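Local coordinates for protein mannose-6-phosphate isomerase (Helicobacter pylori, PDB 2QH5) that probably catalyses the transfer of GMP from GTP to mannose 1-phosphate, giving GDP-mannose and diphosphate, the deposited chain being its N-terminal nucleotidyltransferase domain, at residues 114-125 with 260-268; 163-171 with 245-253. All blocks are in the same frame, centred on the assembly; numbering follows the deposited sequence.

Both contacts belong to the N-terminal nucleotidyltransferase domain, of the GT-A clan, and both reach its large mixed sheet. Their centres lie 22 Å apart and their nearest atoms about 7 Å, so they do not touch. In chain order, 114-125 comes first, then 163-171, 245-253 and 260-268: interaction 2 is nested inside the loop that interaction 1 closes. The second segments are near neighbours in sequence, because helix 246-251 is followed by strand 257-261. After packing against strand 165-168 in interaction 2, the chain enters the sheet beside strand 138-144 and runs out to the start of helix 119-134, tying the last modelled residues back to the loop before that helix.

Interaction 1 of 2, residues 114-125 with 260-268; sequences HLIKDLQAYENA and VELNAKWSD
W266 turns the edge of its indole toward H114, whose flat ring offers it a face, with W266 NE1 over the centre of the imidazole. The planes stand at 67°, an edge-to-face pair with H114 NE2 3.3 Å from W266 NE1. At the imidazole edge, near its plane, sits the carboxylate of D268; a water 2.6 Å from H114 NE2 weakly reaches D268 OD1. I116 CG1 and CD1 lie by W266 CD1, carbon against carbon. L115 and S267 form an antiparallel hydrogen-bonded pair: S267 N donates to L115 O at 2.8 Å, and the return bond from L115 N to S267 O is weak. The end of the modelled chain is thus laid across the loop leading into helix 119-134, beside its N-cap, D118. A264 O takes D118 N (3.0 Å) from above its carbonyl plane. With CG anti to its own N (chi1 -163°), D118 accepts through OD2 from A121 N at 3.0 Å. Small side chains allow close approach, A121 CB lying 3.3 Å from N263 O. Around this seam, strand 138-144 pairs with V260 and L262, M190 of strand 184-194 touches H114, Y122 and L262, and helix 39-48 touches L115, I116 and Y122, whose hydroxyl bonds N47.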
# COMPACT_ATOMS: atom_id res chain seq x y z
N HIS A 114 -1.01 10.61 0.59
CA HIS A 114 -2.40 10.73 0.18
C HIS A 114 -3.16 11.74 1.01
O HIS A 114 -3.03 11.78 2.24
CB HIS A 114 -3.11 9.38 0.29
CG HIS A 114 -2.88 8.46 -0.87
ND1 HIS A 114 -3.22 7.13 -0.84
CD2 HIS A 114 -2.35 8.69 -2.10
CE1 HIS A 114 -2.91 6.57 -2.00
NE2 HIS A 114 -2.38 7.50 -2.78
N LEU A 115 -3.96 12.55 0.32
CA LEU A 115 -4.89 13.45 0.99
C LEU A 115 -6.32 12.95 0.74
O LEU A 115 -6.76 12.81 -0.40
CB LEU A 115 -4.72 14.88 0.47
CG LEU A 115 -4.80 16.05 1.47
CD1 LEU A 115 -4.82 17.37 0.70
CD2 LEU A 115 -5.99 15.96 2.44
N ILE A 116 -7.02 12.66 1.83
CA ILE A 116 -8.39 12.19 1.78
C ILE A 116 -9.17 13.00 2.80
O ILE A 116 -8.90 12.93 4.01
CB ILE A 116 -8.47 10.66 2.05
CG1 ILE A 116 -8.00 9.89 0.81
CG2 ILE A 116 -9.89 10.23 2.41
CD1 ILE A 116 -7.39 8.54 1.10
N LYS A 117 -10.13 13.77 2.31
CA LYS A 117 -10.87 14.72 3.14
C LYS A 117 -12.20 14.18 3.68
O LYS A 117 -12.51 14.36 4.86
CB LYS A 117 -11.07 16.04 2.40
CG LYS A 117 -9.86 16.96 2.49
CD LYS A 117 -9.71 17.84 1.26
CE LYS A 117 -9.15 17.05 0.09
NZ LYS A 117 -9.05 17.87 -1.15
N ASP A 118 -12.98 13.52 2.82
CA ASP A 118 -14.20 12.86 3.29
C ASP A 118 -13.83 11.56 3.98
O ASP A 118 -13.61 10.54 3.34
CB ASP A 118 -15.18 12.61 2.13
CG ASP A 118 -16.60 12.34 2.61
OD1 ASP A 118 -17.54 12.91 2.01
OD2 ASP A 118 -16.80 11.55 3.57
N LEU A 119 -13.76 11.61 5.31
CA LEU A 119 -13.31 10.48 6.11
C LEU A 119 -14.39 9.42 6.30
O LEU A 119 -14.10 8.27 6.62
CB LEU A 119 -12.76 10.97 7.45
CG LEU A 119 -11.88 10.01 8.25
CD1 LEU A 119 -10.58 10.69 8.69
CD2 LEU A 119 -12.64 9.42 9.45
N GLN A 120 -15.65 9.82 6.12
CA GLN A 120 -16.76 8.88 6.26
C GLN A 120 -16.89 8.00 5.02
O GLN A 120 -17.12 6.79 5.12
CB GLN A 120 -18.08 9.60 6.56
CG GLN A 120 -19.18 8.69 7.11
CD GLN A 120 -18.68 7.79 8.24
OE1 GLN A 120 -18.23 8.27 9.28
NE2 GLN A 120 -18.76 6.48 8.02
N ALA A 121 -16.71 8.61 3.85
CA ALA A 121 -16.69 7.89 2.58
C ALA A 121 -15.47 6.97 2.48
O ALA A 121 -15.52 5.93 1.81
CB ALA A 121 -16.70 8.88 1.43
N TYR A 122 -14.38 7.37 3.15
CA TYR A 122 -13.18 6.55 3.27
C TYR A 122 -13.44 5.31 4.10
O TYR A 122 -13.10 4.21 3.71
CB TYR A 122 -12.03 7.35 3.89
CG TYR A 122 -10.74 6.56 3.98
CD1 TYR A 122 -9.91 6.44 2.87
CD2 TYR A 122 -10.36 5.91 5.16
CE1 TYR A 122 -8.74 5.71 2.92
CE2 TYR A 122 -9.18 5.18 5.22
CZ TYR A 122 -8.38 5.08 4.10
OH TYR A 122 -7.20 4.37 4.14
N GLU A 123 -14.06 5.52 5.26
CA GLU A 123 -14.32 4.47 6.23
C GLU A 123 -15.26 3.40 5.69
O GLU A 123 -15.13 2.22 6.02
CB GLU A 123 -14.90 5.10 7.49
CG GLU A 123 -14.70 4.32 8.76
CD GLU A 123 -14.61 5.23 9.98
OE1 GLU A 123 -14.34 6.44 9.80
OE2 GLU A 123 -14.81 4.74 11.12
N ASN A 124 -16.21 3.84 4.85
CA ASN A 124 -17.19 2.96 4.20
C ASN A 124 -16.52 2.03 3.18
O ASN A 124 -16.73 0.81 3.21
CB ASN A 124 -18.28 3.78 3.49
CG ASN A 124 -19.18 4.54 4.46
OD1 ASN A 124 -19.48 4.07 5.56
ND2 ASN A 124 -19.64 5.72 4.04
N ALA A 125 -15.73 2.64 2.30
CA ALA A 125 -14.92 1.92 1.30
C ALA A 125 -13.98 0.89 1.93
O ALA A 125 -13.79 -0.20 1.38
CB ALA A 125 -14.14 2.90 0.44
N VAL A 260 -13.27 -1.12 -5.35
CA VAL A 260 -14.20 -0.33 -4.55
C VAL A 260 -13.96 1.14 -4.91
O VAL A 260 -12.81 1.58 -4.95
CB VAL A 260 -14.01 -0.55 -3.03
CG1 VAL A 260 -15.04 0.23 -2.22
CG2 VAL A 260 -14.10 -2.03 -2.68
N GLU A 261 -15.01 1.90 -5.19
CA GLU A 261 -14.86 3.31 -5.58
C GLU A 261 -14.47 4.21 -4.41
O GLU A 261 -15.05 4.13 -3.33
CB GLU A 261 -16.15 3.84 -6.21
CG GLU A 261 -16.60 3.12 -7.47
CD GLU A 261 -18.05 3.40 -7.81
OE1 GLU A 261 -18.48 4.56 -7.67
OE2 GLU A 261 -18.76 2.45 -8.21
N LEU A 262 -13.48 5.07 -4.65
CA LEU A 262 -13.09 6.08 -3.67
C LEU A 262 -13.64 7.45 -4.06
O LEU A 262 -13.09 8.13 -4.94
CB LEU A 262 -11.57 6.14 -3.48
CG LEU A 262 -10.99 5.39 -2.28
CD1 LEU A 262 -9.47 5.44 -2.31
CD2 LEU A 262 -11.51 5.95 -0.96
N ASN A 263 -14.73 7.84 -3.41
CA ASN A 263 -15.33 9.15 -3.61
C ASN A 263 -15.16 9.94 -2.32
O ASN A 263 -16.11 10.11 -1.55
CB ASN A 263 -16.81 9.01 -3.97
CG ASN A 263 -17.10 7.76 -4.79
OD1 ASN A 263 -16.40 7.46 -5.76
ND2 ASN A 263 -18.14 7.03 -4.40
N ALA A 264 -13.94 10.40 -2.08
CA ALA A 264 -13.60 11.01 -0.79
C ALA A 264 -12.67 12.23 -0.91
O ALA A 264 -12.04 12.63 0.07
CB ALA A 264 -12.99 9.96 0.14
N LYS A 265 -12.62 12.82 -2.11
CA LYS A 265 -11.68 13.90 -2.45
C LYS A 265 -10.22 13.47 -2.33
O LYS A 265 -9.42 14.09 -1.62
CB LYS A 265 -11.96 15.19 -1.66
CG LYS A 265 -12.94 16.13 -2.32
CD LYS A 265 -12.92 17.50 -1.67
CE LYS A 265 -13.72 18.51 -2.47
NZ LYS A 265 -13.60 19.87 -1.88
N TRP A 266 -9.90 12.39 -3.03
CA TRP A 266 -8.57 11.80 -3.03
C TRP A 266 -7.58 12.63 -3.84
O TRP A 266 -7.83 12.97 -5.00
CB TRP A 266 -8.66 10.37 -3.59
CG TRP A 266 -7.35 9.65 -3.74
CD1 TRP A 266 -6.72 8.88 -2.80
CD2 TRP A 266 -6.53 9.60 -4.92
NE1 TRP A 266 -5.56 8.37 -3.32
CE2 TRP A 266 -5.42 8.79 -4.62
CE3 TRP A 266 -6.63 10.17 -6.20
CZ2 TRP A 266 -4.41 8.54 -5.54
CZ3 TRP A 266 -5.63 9.91 -7.12
CH2 TRP A 266 -4.53 9.10 -6.78
N SER A 267 -6.45 12.96 -3.22
CA SER A 267 -5.40 13.74 -3.88
C SER A 267 -4.04 13.03 -3.87
O SER A 267 -3.76 12.22 -2.97
CB SER A 267 -5.28 15.13 -3.26
OG SER A 267 -6.36 15.96 -3.65
N ASP A 268 -3.22 13.34 -4.86
CA ASP A 268 -1.88 12.77 -4.99
C ASP A 268 -0.87 13.83 -5.42
O ASP A 268 0.19 13.99 -4.81
CB ASP A 268 -1.89 11.62 -5.99
CG ASP A 268 -0.66 10.73 -5.87
OD1 ASP A 268 -0.16 10.54 -4.74
OD2 ASP A 268 -0.19 10.22 -6.91
O HOH W 1 -0.52 7.77 -4.57

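Interaction 2 of 2, residues 163-171 with 245-253; sequences VKRFIEKPS and SIDIALMQQ
F166 reaches from strand 165-168 into helix 246-251, and each part of its side chain finds a different neighbour. CB comes first, 3.3 Å from M251 O. With CG anti to the backbone N (chi1 -159°), the ring is carried along the helix toward its N-terminal end. On one flank CD1 and CE1 lie under M251 CB, which stands over the ring face, displaced toward the rim, in a CH-pi contact 4.1 Å from the centroid. On the other flank CD2 meets Q252 CG, and farther out CE2 is close to D247 CB. The tip, CZ, ends near D247 OD2 at 3.3 Å, with ring and carboxylate planes 53° apart. A flat aromatic suits this place because it offers a broad face to M251 CB.

In the GT-A fold, helices cover a central sheet, and here a short helix with a wider pi-type turn at 247-251 packs against a strand whose direction runs at 151° to its own. Residues F166 to P170 of that strand and its exit read FIEKP, a variant of the FVEKP signature of sugar-1-phosphate nucleotidyltransferases, which probably belongs to the sugar-phosphate site. The strand pairs with strand 153-156, while M251 and I246 also rest on F191 of strand 184-194.

Next to the phenylalanine, Q252 extends beyond CG and brings its amide oxygen to the strand: E168 N donates to Q252 OE1 at 3.0 Å, almost straight and in the carbonyl plane. A glutamine is long enough to bridge this distance and can satisfy a backbone N-H with a neutral acceptor. E168, bent at chi2, lays its carboxylate nearly parallel to that of D247, stacked with E168 OE1 3.8 Å from D247 OD1. The other oxygen, E168 OE2, touches I248 CG1 at 3.4 Å.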
# COMPACT_ATOMS: atom_id res chain seq x y z
N VAL A 163 -13.14 -6.10 -12.31
CA VAL A 163 -12.17 -5.42 -13.16
C VAL A 163 -11.86 -6.28 -14.39
O VAL A 163 -11.50 -7.45 -14.27
CB VAL A 163 -10.88 -4.92 -12.38
CG1 VAL A 163 -11.19 -4.68 -10.91
CG2 VAL A 163 -9.69 -5.86 -12.55
N LYS A 164 -12.05 -5.70 -15.57
CA LYS A 164 -11.82 -6.40 -16.82
C LYS A 164 -10.33 -6.53 -17.11
O LYS A 164 -9.87 -7.54 -17.63
CB LYS A 164 -12.56 -5.73 -17.99
CG LYS A 164 -14.08 -5.89 -17.91
CD LYS A 164 -14.66 -6.41 -19.22
CE LYS A 164 -15.13 -5.29 -20.14
NZ LYS A 164 -16.56 -4.92 -19.90
N ARG A 165 -9.58 -5.48 -16.76
CA ARG A 165 -8.12 -5.55 -16.75
C ARG A 165 -7.47 -4.36 -16.04
O ARG A 165 -8.12 -3.34 -15.76
CB ARG A 165 -7.53 -5.71 -18.17
CG ARG A 165 -7.18 -4.41 -18.85
CD ARG A 165 -8.14 -4.07 -19.95
NE ARG A 165 -7.49 -4.12 -21.26
CZ ARG A 165 -7.82 -3.35 -22.30
NH1 ARG A 165 -8.79 -2.45 -22.20
NH2 ARG A 165 -7.17 -3.48 -23.44
N PHE A 166 -6.19 -4.52 -15.74
CA PHE A 166 -5.37 -3.50 -15.13
C PHE A 166 -4.30 -3.12 -16.15
O PHE A 166 -3.55 -3.98 -16.62
CB PHE A 166 -4.70 -4.07 -13.88
CG PHE A 166 -4.24 -3.03 -12.91
CD1 PHE A 166 -4.88 -2.88 -11.69
CD2 PHE A 166 -3.15 -2.21 -13.20
CE1 PHE A 166 -4.46 -1.92 -10.78
CE2 PHE A 166 -2.72 -1.25 -12.31
CZ PHE A 166 -3.37 -1.11 -11.09
N ILE A 167 -4.24 -1.85 -16.50
CA ILE A 167 -3.16 -1.35 -17.36
C ILE A 167 -2.42 -0.21 -16.67
O ILE A 167 -2.93 0.92 -16.59
CB ILE A 167 -3.64 -0.97 -18.81
CG1 ILE A 167 -4.94 -0.16 -18.80
CG2 ILE A 167 -3.77 -2.22 -19.68
CD1 ILE A 167 -6.20 -0.94 -19.11
N GLU A 168 -1.23 -0.50 -16.15
CA GLU A 168 -0.47 0.53 -15.44
C GLU A 168 0.40 1.32 -16.40
O GLU A 168 1.15 0.75 -17.19
CB GLU A 168 0.40 -0.06 -14.32
CG GLU A 168 0.70 0.96 -13.23
CD GLU A 168 2.13 0.88 -12.74
OE1 GLU A 168 2.42 1.48 -11.68
OE2 GLU A 168 2.97 0.24 -13.41
N LYS A 169 0.28 2.65 -16.31
CA LYS A 169 1.00 3.60 -17.17
C LYS A 169 0.86 3.28 -18.67
O LYS A 169 1.77 2.72 -19.28
CB LYS A 169 2.47 3.72 -16.75
CG LYS A 169 2.68 4.20 -15.32
CD LYS A 169 4.14 4.14 -14.91
CE LYS A 169 4.33 4.58 -13.47
NZ LYS A 169 5.76 4.72 -13.10
N PRO A 170 -0.30 3.63 -19.26
CA PRO A 170 -0.48 3.44 -20.70
C PRO A 170 0.12 4.61 -21.49
O PRO A 170 0.54 5.60 -20.89
CB PRO A 170 -2.00 3.40 -20.85
CG PRO A 170 -2.51 4.26 -19.74
CD PRO A 170 -1.50 4.20 -18.63
N SER A 171 0.15 4.49 -22.81
CA SER A 171 0.57 5.61 -23.66
C SER A 171 -0.49 6.71 -23.63
O SER A 171 -1.66 6.43 -23.35
CB SER A 171 0.85 5.14 -25.10
OG SER A 171 -0.27 4.47 -25.65
N SER A 245 7.11 -2.90 -9.16
CA SER A 245 5.86 -2.43 -8.62
C SER A 245 4.85 -3.52 -8.40
O SER A 245 4.84 -4.48 -9.13
CB SER A 245 5.26 -1.45 -9.59
OG SER A 245 4.49 -0.54 -8.87
N ILE A 246 3.98 -3.37 -7.43
CA ILE A 246 2.95 -4.40 -7.23
C ILE A 246 1.99 -4.47 -8.43
O ILE A 246 1.48 -5.54 -8.78
CB ILE A 246 2.20 -4.19 -5.90
CG1 ILE A 246 1.36 -5.41 -5.55
CG2 ILE A 246 1.37 -2.92 -5.94
CD1 ILE A 246 2.17 -6.68 -5.42
N ASP A 247 1.80 -3.31 -9.07
CA ASP A 247 0.91 -3.19 -10.21
C ASP A 247 1.44 -3.98 -11.38
O ASP A 247 0.67 -4.61 -12.09
CB ASP A 247 0.74 -1.72 -10.60
CG ASP A 247 0.46 -0.82 -9.40
OD1 ASP A 247 1.39 -0.57 -8.60
OD2 ASP A 247 -0.69 -0.35 -9.27
N ILE A 248 2.76 -3.98 -11.56
CA ILE A 248 3.39 -4.72 -12.65
C ILE A 248 3.53 -6.20 -12.27
O ILE A 248 3.20 -7.09 -13.06
CB ILE A 248 4.76 -4.10 -13.03
CG1 ILE A 248 4.55 -2.74 -13.70
CG2 ILE A 248 5.56 -5.03 -13.94
CD1 ILE A 248 5.77 -1.82 -13.67
N ALA A 249 4.01 -6.45 -11.05
CA ALA A 249 4.28 -7.80 -10.55
C ALA A 249 3.05 -8.69 -10.47
O ALA A 249 3.11 -9.89 -10.79
CB ALA A 249 4.94 -7.73 -9.18
N LEU A 250 1.94 -8.11 -10.04
CA LEU A 250 0.80 -8.92 -9.62
C LEU A 250 -0.54 -8.46 -10.16
O LEU A 250 -1.31 -9.27 -10.68
CB LEU A 250 0.75 -8.97 -8.09
CG LEU A 250 -0.34 -9.80 -7.42
CD1 LEU A 250 -0.31 -11.25 -7.87
CD2 LEU A 250 -0.19 -9.68 -5.91
N MET A 251 -0.81 -7.16 -10.06
CA MET A 251 -2.12 -6.63 -10.40
C MET A 251 -2.45 -6.72 -11.89
O MET A 251 -3.61 -6.71 -12.27
CB MET A 251 -2.28 -5.19 -9.88
CG MET A 251 -2.03 -5.04 -8.38
SD MET A 251 -3.19 -5.98 -7.37
CE MET A 251 -2.39 -5.97 -5.78
N GLN A 252 -1.44 -6.83 -12.74
CA GLN A 252 -1.69 -7.00 -14.17
C GLN A 252 -1.90 -8.46 -14.57
O GLN A 252 -2.16 -8.77 -15.74
CB GLN A 252 -0.56 -6.38 -15.00
CG GLN A 252 -0.60 -4.86 -15.07
CD GLN A 252 0.26 -4.30 -16.18
OE1 GLN A 252 0.10 -3.14 -16.57
NE2 GLN A 252 1.19 -5.10 -16.69
N GLN A 253 -1.82 -9.37 -13.60
CA GLN A 253 -1.89 -10.80 -13.91
C GLN A 253 -2.83 -11.57 -13.01
O GLN A 253 -3.18 -12.71 -13.33
CB GLN A 253 -0.51 -11.43 -13.84
CG GLN A 253 0.28 -11.26 -15.10
CD GLN A 253 1.64 -10.67 -14.84
OE1 GLN A 253 1.97 -9.61 -15.36
NE2 GLN A 253 2.42 -11.35 -14.00